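Long-range contacts in N-acetyltransferase (Staphylococcus aureus subsp. aureus, PDB 4M85), which probably transfers an acetyl group from acetyl-coenzyme A to an amino group of its substrate, as other enzymes with the GNAT fold do: residues G71-Y76 with T132-S137; V106-D111 with I173-H178; S148-I153 with Y180-V185. One frame throughout, in Å; residues are numbered along the deposited sequence.

Contact 1 (G71-Y76 with T132-S137); sequences GCIISY and TKLLTS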
loop_
_atom_site.group_PDB
_atom_site.type_symbol
_atom_site.label_atom_id
_atom_site.label_comp_id
_atom_site.label_asym_id
_atom_site.label_seq_id
_atom_site.Cartn_x
_atom_site.Cartn_y
_atom_site.Cartn_z
ATOM N N GLY A 71 8.130 -3.966 7.761
ATOM C CA GLY A 71 7.037 -3.130 7.305
ATOM C C GLY A 71 7.335 -2.533 5.956
ATOM O O GLY A 71 8.467 -2.601 5.478
ATOM N N CYS A 72 6.328 -1.895 5.371
ATOM C CA CYS A 72 6.505 -1.231 4.083
ATOM C C CYS A 72 5.540 -0.102 3.859
ATOM O O CYS A 72 4.515 -0.010 4.532
ATOM C CB CYS A 72 6.405 -2.199 2.923
ATOM S SG CYS A 72 4.740 -2.763 2.582
ATOM N N ILE A 73 5.921 0.777 2.926
ATOM C CA ILE A 73 5.107 1.906 2.518
ATOM C C ILE A 73 5.036 1.954 0.982
ATOM O O ILE A 73 6.047 1.807 0.325
ATOM C CB ILE A 73 5.613 3.245 3.106
ATOM C CG1 ILE A 73 4.630 4.355 2.773
ATOM C CG2 ILE A 73 7.020 3.603 2.611
ATOM C CD1 ILE A 73 4.688 5.548 3.705
ATOM N N ILE A 74 3.828 2.136 0.432
ATOM C CA ILE A 74 3.593 1.969 -1.031
ATOM C C ILE A 74 2.989 3.262 -1.548
ATOM O O ILE A 74 1.984 3.700 -1.040
ATOM C CB ILE A 74 2.600 0.812 -1.334
ATOM C CG1 ILE A 74 3.022 -0.451 -0.591
ATOM C CG2 ILE A 74 2.492 0.542 -2.842
ATOM C CD1 ILE A 74 2.133 -1.668 -0.800
ATOM N N SER A 75 3.637 3.861 -2.552
ATOM C CA SER A 75 3.233 5.145 -3.098
ATOM C C SER A 75 3.610 5.272 -4.578
ATOM O O SER A 75 4.557 4.659 -5.016
ATOM C CB SER A 75 3.883 6.266 -2.321
ATOM O OG SER A 75 5.290 6.276 -2.498
ATOM N N TYR A 76 2.852 6.085 -5.305
ATOM C CA TYR A 76 3.002 6.273 -6.768
ATOM C C TYR A 76 2.126 7.460 -7.205
ATOM O O TYR A 76 1.232 7.889 -6.447
ATOM C CB TYR A 76 2.593 4.996 -7.519
ATOM C CG TYR A 76 1.330 4.385 -6.976
ATOM C CD1 TYR A 76 1.369 3.291 -6.130
ATOM C CD2 TYR A 76 0.091 4.925 -7.276
ATOM C CE1 TYR A 76 0.217 2.757 -5.584
ATOM C CE2 TYR A 76 -1.065 4.387 -6.747
ATOM C CZ TYR A 76 -0.996 3.310 -5.894
ATOM O OH TYR A 76 -2.167 2.789 -5.380
ATOM N N THR A 132 5.704 5.529 11.192
ATOM C CA THR A 132 6.097 6.913 11.287
ATOM C C THR A 132 7.419 7.139 10.594
ATOM O O THR A 132 7.569 8.115 9.855
ATOM C CB THR A 132 6.219 7.361 12.763
ATOM O OG1 THR A 132 4.937 7.198 13.401
ATOM C CG2 THR A 132 6.653 8.791 12.859
ATOM N N LYS A 133 8.374 6.251 10.838
ATOM C CA LYS A 133 9.692 6.363 10.227
ATOM C C LYS A 133 9.622 6.206 8.707
ATOM O O LYS A 133 10.330 6.897 7.963
ATOM C CB LYS A 133 10.646 5.315 10.803
ATOM C CG LYS A 133 11.118 5.589 12.235
ATOM C CD LYS A 133 12.062 4.474 12.699
ATOM C CE LYS A 133 12.045 4.254 14.206
ATOM N NZ LYS A 133 12.328 5.518 14.943
ATOM N N LEU A 134 8.803 5.274 8.242
ATOM C CA LEU A 134 8.686 5.044 6.796
ATOM C C LEU A 134 8.023 6.227 6.131
ATOM O O LEU A 134 8.445 6.681 5.071
ATOM C CB LEU A 134 7.893 3.772 6.497
ATOM C CG LEU A 134 8.647 2.469 6.615
ATOM C CD1 LEU A 134 7.658 1.341 6.507
ATOM C CD2 LEU A 134 9.710 2.378 5.532
ATOM N N LEU A 135 6.997 6.739 6.775
ATOM C CA LEU A 135 6.277 7.894 6.256
ATOM C C LEU A 135 7.172 9.149 6.197
ATOM O O LEU A 135 7.242 9.839 5.178
ATOM C CB LEU A 135 5.038 8.139 7.111
ATOM C CG LEU A 135 4.099 9.290 6.731
ATOM C CD1 LEU A 135 3.729 9.145 5.270
ATOM C CD2 LEU A 135 2.849 9.314 7.594
ATOM N N THR A 136 7.850 9.437 7.298
ATOM C CA THR A 136 8.725 10.603 7.395
ATOM C C THR A 136 9.813 10.545 6.317
ATOM O O THR A 136 10.053 11.502 5.607
ATOM C CB THR A 136 9.309 10.678 8.804
ATOM O OG1 THR A 136 8.261 10.972 9.704
ATOM C CG2 THR A 136 10.356 11.761 8.945
ATOM N N SER A 137 10.428 9.389 6.166
ATOM C CA SER A 137 11.493 9.241 5.207
ATOM C C SER A 137 10.974 9.344 3.755
ATOM O O SER A 137 11.663 9.891 2.901
ATOM C CB SER A 137 12.236 7.930 5.456
ATOM O OG SER A 137 12.894 7.533 4.297
#
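The flat group in this contact is the peptide unit joining Gly-71 to Cys-72, and Leu-134 lies over one of its faces. The CD1 methyl sits 3.7 Å from Cys-72 N and 3.9 Å from Gly-71 C. The Gly-71 backbone bonds to Tyr-63 of strand 60-65 and that of Cys-72 to Ala-120 of strand 114-121. The side chain of Cys-72 turns away from the helix.

Ile-73 provides the rest of the surface. Its CG2 methyl meets Leu-134 CB at 4.0 Å, the side chains sliding past each other in opposite directions. With CG1 trans to the backbone N (chi1 -174°), the longer branch reaches to the helix backbone, Ile-73 CD1 lying 3.8 Å from Leu-135 CA and 4.0 Å from Leu-135 CD1.

This is helix-on-sheet packing in a GNAT fold. Helix 130-140, which in this family follows the loop that binds the acetyl-CoA pyrophosphate, covers strand 68-77; the axes of 71-76 and 132-137 approach to 8.4 Å, their directions 34° from parallel. The contact is buried; aliphatic side chains meet in it, with one leucine methyl against the backbone. Leu-134 also rests on Ile-5 of strand 4-7, and Leu-135 on Ile-116, Val-165 and Phe-167.

Contact 2 (V106-D111 with I173-H178); sequences VKEAKD and IELYKH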
loop_
_atom_site.group_PDB
_atom_site.type_symbol
_atom_site.label_atom_id
_atom_site.label_comp_id
_atom_site.label_asym_id
_atom_site.label_seq_id
_atom_site.Cartn_x
_atom_site.Cartn_y
_atom_site.Cartn_z
ATOM N N VAL A 106 -11.450 1.130 -8.075
ATOM C CA VAL A 106 -11.794 2.487 -7.679
ATOM C C VAL A 106 -10.541 3.368 -7.665
ATOM O O VAL A 106 -9.455 2.934 -7.227
ATOM C CB VAL A 106 -12.522 2.518 -6.316
ATOM C CG1 VAL A 106 -12.927 3.950 -5.933
ATOM C CG2 VAL A 106 -13.771 1.631 -6.351
ATOM N N LYS A 107 -10.706 4.589 -8.169
ATOM C CA LYS A 107 -9.685 5.617 -8.165
ATOM C C LYS A 107 -9.661 6.211 -6.756
ATOM O O LYS A 107 -10.574 6.941 -6.373
ATOM C CB LYS A 107 -10.018 6.707 -9.211
ATOM C CG LYS A 107 -8.866 7.638 -9.577
ATOM C CD LYS A 107 -9.280 8.612 -10.682
ATOM C CE LYS A 107 -8.138 9.522 -11.124
ATOM N NZ LYS A 107 -7.978 10.714 -10.247
ATOM N N GLU A 108 -8.619 5.890 -5.990
ATOM C CA GLU A 108 -8.508 6.324 -4.590
ATOM C C GLU A 108 -7.891 7.723 -4.442
ATOM O O GLU A 108 -8.085 8.359 -3.424
ATOM C CB GLU A 108 -7.703 5.289 -3.754
ATOM C CG GLU A 108 -8.213 3.844 -3.820
ATOM C CD GLU A 108 -7.401 2.856 -2.976
ATOM O OE1 GLU A 108 -6.602 3.296 -2.116
ATOM O OE2 GLU A 108 -7.539 1.627 -3.166
ATOM N N ALA A 109 -7.167 8.193 -5.462
ATOM C CA ALA A 109 -6.375 9.416 -5.374
ATOM C C ALA A 109 -6.750 10.447 -6.427
ATOM O O ALA A 109 -7.677 10.253 -7.197
ATOM C CB ALA A 109 -4.906 9.080 -5.477
ATOM N N LYS A 110 -6.020 11.551 -6.459
ATOM C CA LYS A 110 -6.309 12.626 -7.389
ATOM C C LYS A 110 -5.079 12.867 -8.248
ATOM O O LYS A 110 -3.959 12.530 -7.857
ATOM C CB LYS A 110 -6.706 13.884 -6.626
ATOM C CG LYS A 110 -8.106 13.835 -6.046
ATOM C CD LYS A 110 -8.403 15.100 -5.270
ATOM C CE LYS A 110 -9.588 14.932 -4.329
ATOM N NZ LYS A 110 -9.699 16.082 -3.380
ATOM N N ASP A 111 -5.289 13.446 -9.422
ATOM C CA ASP A 111 -4.250 13.503 -10.433
ATOM C C ASP A 111 -3.077 14.393 -10.068
ATOM O O ASP A 111 -1.981 14.196 -10.595
ATOM C CB ASP A 111 -4.844 13.956 -11.769
ATOM C CG ASP A 111 -5.957 13.036 -12.262
ATOM O OD1 ASP A 111 -5.915 11.819 -11.993
ATOM O OD2 ASP A 111 -6.882 13.534 -12.919
ATOM N N ILE A 173 -13.807 10.168 1.574
ATOM C CA ILE A 173 -14.044 9.305 0.415
ATOM C C ILE A 173 -14.512 7.935 0.873
ATOM O O ILE A 173 -14.021 7.403 1.885
ATOM C CB ILE A 173 -12.790 9.191 -0.489
ATOM C CG1 ILE A 173 -13.105 8.373 -1.753
ATOM C CG2 ILE A 173 -11.609 8.591 0.265
ATOM C CD1 ILE A 173 -12.020 8.419 -2.812
ATOM N N GLU A 174 -15.494 7.390 0.158
ATOM C CA GLU A 174 -15.975 6.042 0.429
ATOM C C GLU A 174 -15.291 5.095 -0.526
ATOM O O GLU A 174 -15.267 5.339 -1.725
ATOM C CB GLU A 174 -17.494 5.912 0.245
ATOM C CG GLU A 174 -18.014 4.581 0.722
ATOM C CD GLU A 174 -19.505 4.369 0.514
ATOM O OE1 GLU A 174 -20.161 5.177 -0.183
ATOM O OE2 GLU A 174 -19.998 3.344 1.036
ATOM N N LEU A 175 -14.776 4.005 0.019
ATOM C CA LEU A 175 -14.072 2.992 -0.741
ATOM C C LEU A 175 -14.481 1.646 -0.211
ATOM O O LEU A 175 -14.268 1.360 0.968
ATOM C CB LEU A 175 -12.551 3.162 -0.571
ATOM C CG LEU A 175 -11.934 4.437 -1.140
ATOM C CD1 LEU A 175 -10.431 4.447 -0.867
ATOM C CD2 LEU A 175 -12.174 4.522 -2.624
ATOM N N TYR A 176 -15.068 0.825 -1.086
ATOM C CA TYR A 176 -15.526 -0.517 -0.740
ATOM C C TYR A 176 -16.307 -0.547 0.578
ATOM O O TYR A 176 -15.994 -1.306 1.476
ATOM C CB TYR A 176 -14.324 -1.470 -0.743
ATOM C CG TYR A 176 -13.475 -1.263 -1.991
ATOM C CD1 TYR A 176 -13.866 -1.800 -3.209
ATOM C CD2 TYR A 176 -12.328 -0.488 -1.958
ATOM C CE1 TYR A 176 -13.122 -1.610 -4.355
ATOM C CE2 TYR A 176 -11.577 -0.274 -3.099
ATOM C CZ TYR A 176 -11.976 -0.842 -4.292
ATOM O OH TYR A 176 -11.255 -0.636 -5.430
ATOM N N LYS A 177 -17.313 0.315 0.678
ATOM C CA LYS A 177 -18.232 0.351 1.820
ATOM C C LYS A 177 -17.591 0.764 3.153
ATOM O O LYS A 177 -18.163 0.479 4.210
ATOM C CB LYS A 177 -18.958 -1.009 2.024
ATOM C CG LYS A 177 -19.530 -1.671 0.762
ATOM C CD LYS A 177 -20.602 -0.831 0.069
ATOM C CE LYS A 177 -21.993 -1.106 0.631
ATOM N NZ LYS A 177 -22.877 0.095 0.504
ATOM N N HIS A 178 -16.414 1.393 3.122
ATOM C CA HIS A 178 -15.860 2.014 4.328
ATOM C C HIS A 178 -15.469 3.443 4.004
ATOM O O HIS A 178 -15.081 3.757 2.866
ATOM C CB HIS A 178 -14.663 1.234 4.895
ATOM C CG HIS A 178 -15.006 -0.142 5.384
ATOM N ND1 HIS A 178 -14.255 -1.257 5.072
ATOM C CD2 HIS A 178 -16.033 -0.588 6.150
ATOM C CE1 HIS A 178 -14.798 -2.328 5.625
ATOM N NE2 HIS A 178 -15.878 -1.950 6.285
HETATM O O HOH W 1 -9.377 1.050 -5.148
#
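Val-106 wedges between Leu-175 and Tyr-176 at the tip of a beta hairpin, where strands 168-175 and 178-184 of the GNAT sheet are joined by a type I' turn from Leu-175 to His-178. The loop 106-111, which leads into strand 114-121, runs over one side of this hairpin.

The tight part is apolar. Val-106 CG1 and Leu-175 CD2 are 3.4 Å apart, closer than usual for two methyls. The other methyl of Leu-175 lies against the aliphatic part of Glu-108, CD1 being 3.7 Å from Glu-108 CG, and these two side chains meet at about a right angle. Glu-108 CG stands beside its own backbone N (chi1 -54°), and the extended chain beyond it carries the carboxylate past Leu-175, to where OE1 bonds to the hydroxyl of Tyr-115. Ile-173 closes this end more lightly, with CD1 4.0 Å from Glu-108 O, a carbonyl that also accepts a bond from Asn-150 ND2.

The looser, partly exposed side is polar and includes a water. Tyr-176 brings its hydroxyl back to the loop, CZ lying 3.7 Å from Val-106 CG2. Its OH accepts a rather long hydrogen bond from Val-106 N (3.2 Å, N-H...O angle 159°). It also donates to a water that lies in the ring plane at the edge; Tyr-176 OH and the water O are only 2.5 Å apart, so short that the exact length is doubtful. That water in turn gives one hydrogen to Val-106 O and the other to Glu-108 OE2, each at 2.8 Å.

Contact 3 (S148-I153 with Y180-V185); sequences SLNCDI and YHHLIV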
loop_
_atom_site.group_PDB
_atom_site.type_symbol
_atom_site.label_atom_id
_atom_site.label_comp_id
_atom_site.label_asym_id
_atom_site.label_seq_id
_atom_site.Cartn_x
_atom_site.Cartn_y
_atom_site.Cartn_z
ATOM N N SER A 148 -0.583 12.510 -0.808
ATOM C CA SER A 148 -1.904 12.238 -0.254
ATOM C C SER A 148 -2.033 10.829 0.327
ATOM O O SER A 148 -1.253 9.937 0.009
ATOM C CB SER A 148 -2.989 12.464 -1.313
ATOM O OG SER A 148 -2.983 11.460 -2.297
ATOM N N LEU A 149 -3.030 10.655 1.192
ATOM C CA LEU A 149 -3.383 9.351 1.714
ATOM C C LEU A 149 -4.815 9.329 2.193
ATOM O O LEU A 149 -5.452 10.380 2.343
ATOM C CB LEU A 149 -2.422 8.884 2.805
ATOM C CG LEU A 149 -2.293 9.617 4.124
ATOM C CD1 LEU A 149 -3.513 9.385 5.016
ATOM C CD2 LEU A 149 -1.016 9.172 4.840
ATOM N N ASN A 150 -5.308 8.119 2.408
ATOM C CA ASN A 150 -6.668 7.887 2.857
ATOM C C ASN A 150 -6.707 7.134 4.182
ATOM O O ASN A 150 -6.283 5.998 4.271
ATOM C CB ASN A 150 -7.403 7.109 1.779
ATOM C CG ASN A 150 -7.735 7.963 0.573
ATOM O OD1 ASN A 150 -8.160 9.111 0.710
ATOM N ND2 ASN A 150 -7.572 7.399 -0.621
ATOM N N CYS A 151 -7.221 7.779 5.219
ATOM C CA CYS A 151 -7.170 7.243 6.591
ATOM C C CYS A 151 -8.556 6.804 7.023
ATOM O O CYS A 151 -9.471 7.619 7.100
ATOM C CB CYS A 151 -6.676 8.333 7.546
ATOM S SG CYS A 151 -6.473 7.839 9.281
ATOM N N ASP A 152 -8.699 5.534 7.346
ATOM C CA ASP A 152 -9.934 5.017 7.955
ATOM C C ASP A 152 -10.445 5.978 9.047
ATOM O O ASP A 152 -9.742 6.276 10.000
ATOM C CB ASP A 152 -9.677 3.621 8.541
ATOM C CG ASP A 152 -10.893 3.057 9.344
ATOM O OD1 ASP A 152 -12.049 3.503 9.147
ATOM O OD2 ASP A 152 -10.661 2.168 10.188
ATOM N N ILE A 153 -11.689 6.441 8.901
ATOM C CA ILE A 153 -12.274 7.387 9.843
ATOM C C ILE A 153 -12.387 6.820 11.262
ATOM O O ILE A 153 -12.541 7.578 12.220
ATOM C CB ILE A 153 -13.650 7.932 9.375
ATOM C CG1 ILE A 153 -14.729 6.845 9.397
ATOM C CG2 ILE A 153 -13.549 8.553 7.983
ATOM C CD1 ILE A 153 -16.109 7.450 9.464
ATOM N N TYR A 180 -13.235 6.943 4.513
ATOM C CA TYR A 180 -11.864 7.351 4.767
ATOM C C TYR A 180 -11.711 8.877 4.741
ATOM O O TYR A 180 -12.338 9.564 3.932
ATOM C CB TYR A 180 -10.944 6.771 3.694
ATOM C CG TYR A 180 -10.885 5.262 3.674
ATOM C CD1 TYR A 180 -11.855 4.519 3.024
ATOM C CD2 TYR A 180 -9.859 4.583 4.311
ATOM C CE1 TYR A 180 -11.789 3.143 3.000
ATOM C CE2 TYR A 180 -9.786 3.216 4.295
ATOM C CZ TYR A 180 -10.759 2.500 3.647
ATOM O OH TYR A 180 -10.707 1.124 3.641
ATOM N N HIS A 181 -10.816 9.391 5.570
ATOM C CA HIS A 181 -10.406 10.796 5.490
ATOM C C HIS A 181 -9.361 10.933 4.397
ATOM O O HIS A 181 -8.296 10.318 4.485
ATOM C CB HIS A 181 -9.764 11.243 6.798
ATOM C CG HIS A 181 -10.693 11.253 7.971
ATOM N ND1 HIS A 181 -11.746 12.138 8.082
ATOM C CD2 HIS A 181 -10.660 10.562 9.138
ATOM C CE1 HIS A 181 -12.350 11.953 9.243
ATOM N NE2 HIS A 181 -11.707 11.007 9.904
ATOM N N HIS A 182 -9.643 11.742 3.380
ATOM C CA HIS A 182 -8.633 12.064 2.376
ATOM C C HIS A 182 -7.770 13.184 2.945
ATOM O O HIS A 182 -8.284 14.243 3.322
ATOM C CB HIS A 182 -9.279 12.468 1.052
ATOM C CG HIS A 182 -8.314 12.525 -0.087
ATOM N ND1 HIS A 182 -7.842 11.393 -0.720
ATOM C CD2 HIS A 182 -7.693 13.571 -0.675
ATOM C CE1 HIS A 182 -6.997 11.744 -1.668
ATOM N NE2 HIS A 182 -6.889 13.059 -1.660
ATOM N N LEU A 183 -6.471 12.938 3.031
ATOM C CA LEU A 183 -5.505 13.853 3.646
ATOM C C LEU A 183 -4.398 14.221 2.662
ATOM O O LEU A 183 -3.984 13.395 1.859
ATOM C CB LEU A 183 -4.863 13.186 4.866
ATOM C CG LEU A 183 -5.817 12.677 5.952
ATOM C CD1 LEU A 183 -5.075 12.035 7.111
ATOM C CD2 LEU A 183 -6.653 13.827 6.456
ATOM N N ILE A 184 -3.912 15.460 2.744
ATOM C CA ILE A 184 -2.812 15.930 1.897
ATOM C C ILE A 184 -1.746 16.700 2.663
ATOM O O ILE A 184 -2.044 17.349 3.680
ATOM C CB ILE A 184 -3.328 16.832 0.777
ATOM C CG1 ILE A 184 -4.170 17.980 1.368
ATOM C CG2 ILE A 184 -4.165 16.015 -0.187
ATOM C CD1 ILE A 184 -4.058 19.284 0.608
ATOM N N VAL A 185 -0.519 16.676 2.143
ATOM C CA VAL A 185 0.563 17.500 2.674
ATOM C C VAL A 185 1.399 18.097 1.538
ATOM O O VAL A 185 1.560 17.454 0.496
ATOM C CB VAL A 185 1.449 16.721 3.656
ATOM C CG1 VAL A 185 2.064 15.512 2.998
ATOM C CG2 VAL A 185 2.553 17.616 4.217
HETATM O O HOH W 2 -12.882 10.300 12.333
#
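Backbone bonds between Leu-149 and Leu-183 and between Cys-151 and His-181 join these antiparallel strands. Each is a hydrogen-bonded pair with both N-H groups used; the shortest bond runs from His-181 N to Cys-151 O (2.7 Å). Between the hydrogen-bonded pairs, Asn-150 CA makes a CA-H...O contact of 3.3 Å to His-181 O.

Side chains add a polar bond. With CG trans to the backbone N (chi1 -168°), His-182 brings ND1 to Asn-150 OD1 and donates to it at 2.7 Å, with an N-H...O angle of 149° and the amide and ring planes 48° apart. Glu-113 takes the far ring nitrogen, NE2, so the imidazole is held at both nitrogens, while Asn-150 ND2 bonds to Tyr-115 OH.

In the GNAT fold the last strand, here 178-184, inserts between the fifth and sixth, giving the order 5-7-6 that this pairing begins. Apolar contacts line the face bearing Leu-149, Cys-151 and Leu-183: Leu-183 CD1 lies 3.7 Å from Leu-149 CD1 and 4.1 Å from Cys-151 CB, with Tyr-162 of helix 156-164 packing on all three residues.

At the end of strand 147-152 two rings take part. Tyr-180 CD2 comes 3.4 Å from Asp-152 N, and Ile-153 CG2 makes a CH-pi contact over the centre of the His-181 ring, 3.6 Å from its centroid. Gln-172 OE1 bonds to His-181 ND1, and a water at that ring's edge bridges NE2 to Ile-153 O, donating to the latter at 2.7 Å.

All three contacts involve the one mixed sheet, whose strand order is 1-2-3-4-5-7-6. Contact 1 covers its third strand with helix 130-140, which leads on to strand 147-152 of contact 3. The centres of contacts 1 and 3 are about 14 Å apart, and contact 1 closes along the chain before contact 3 opens. Contact 2 alternates with both in sequence. It lies about 20 Å from contact 1, centre to centre, but about 10 Å from contact 3 and touches it: Ile-173 O pairs with Tyr-180 N across the hairpin. The C-terminal strands are thus tied to strand 147-152 and loop 106-111. GNAT enzymes usually hold acetyl-CoA where strands four and five splay, so contact 3 probably borders that site.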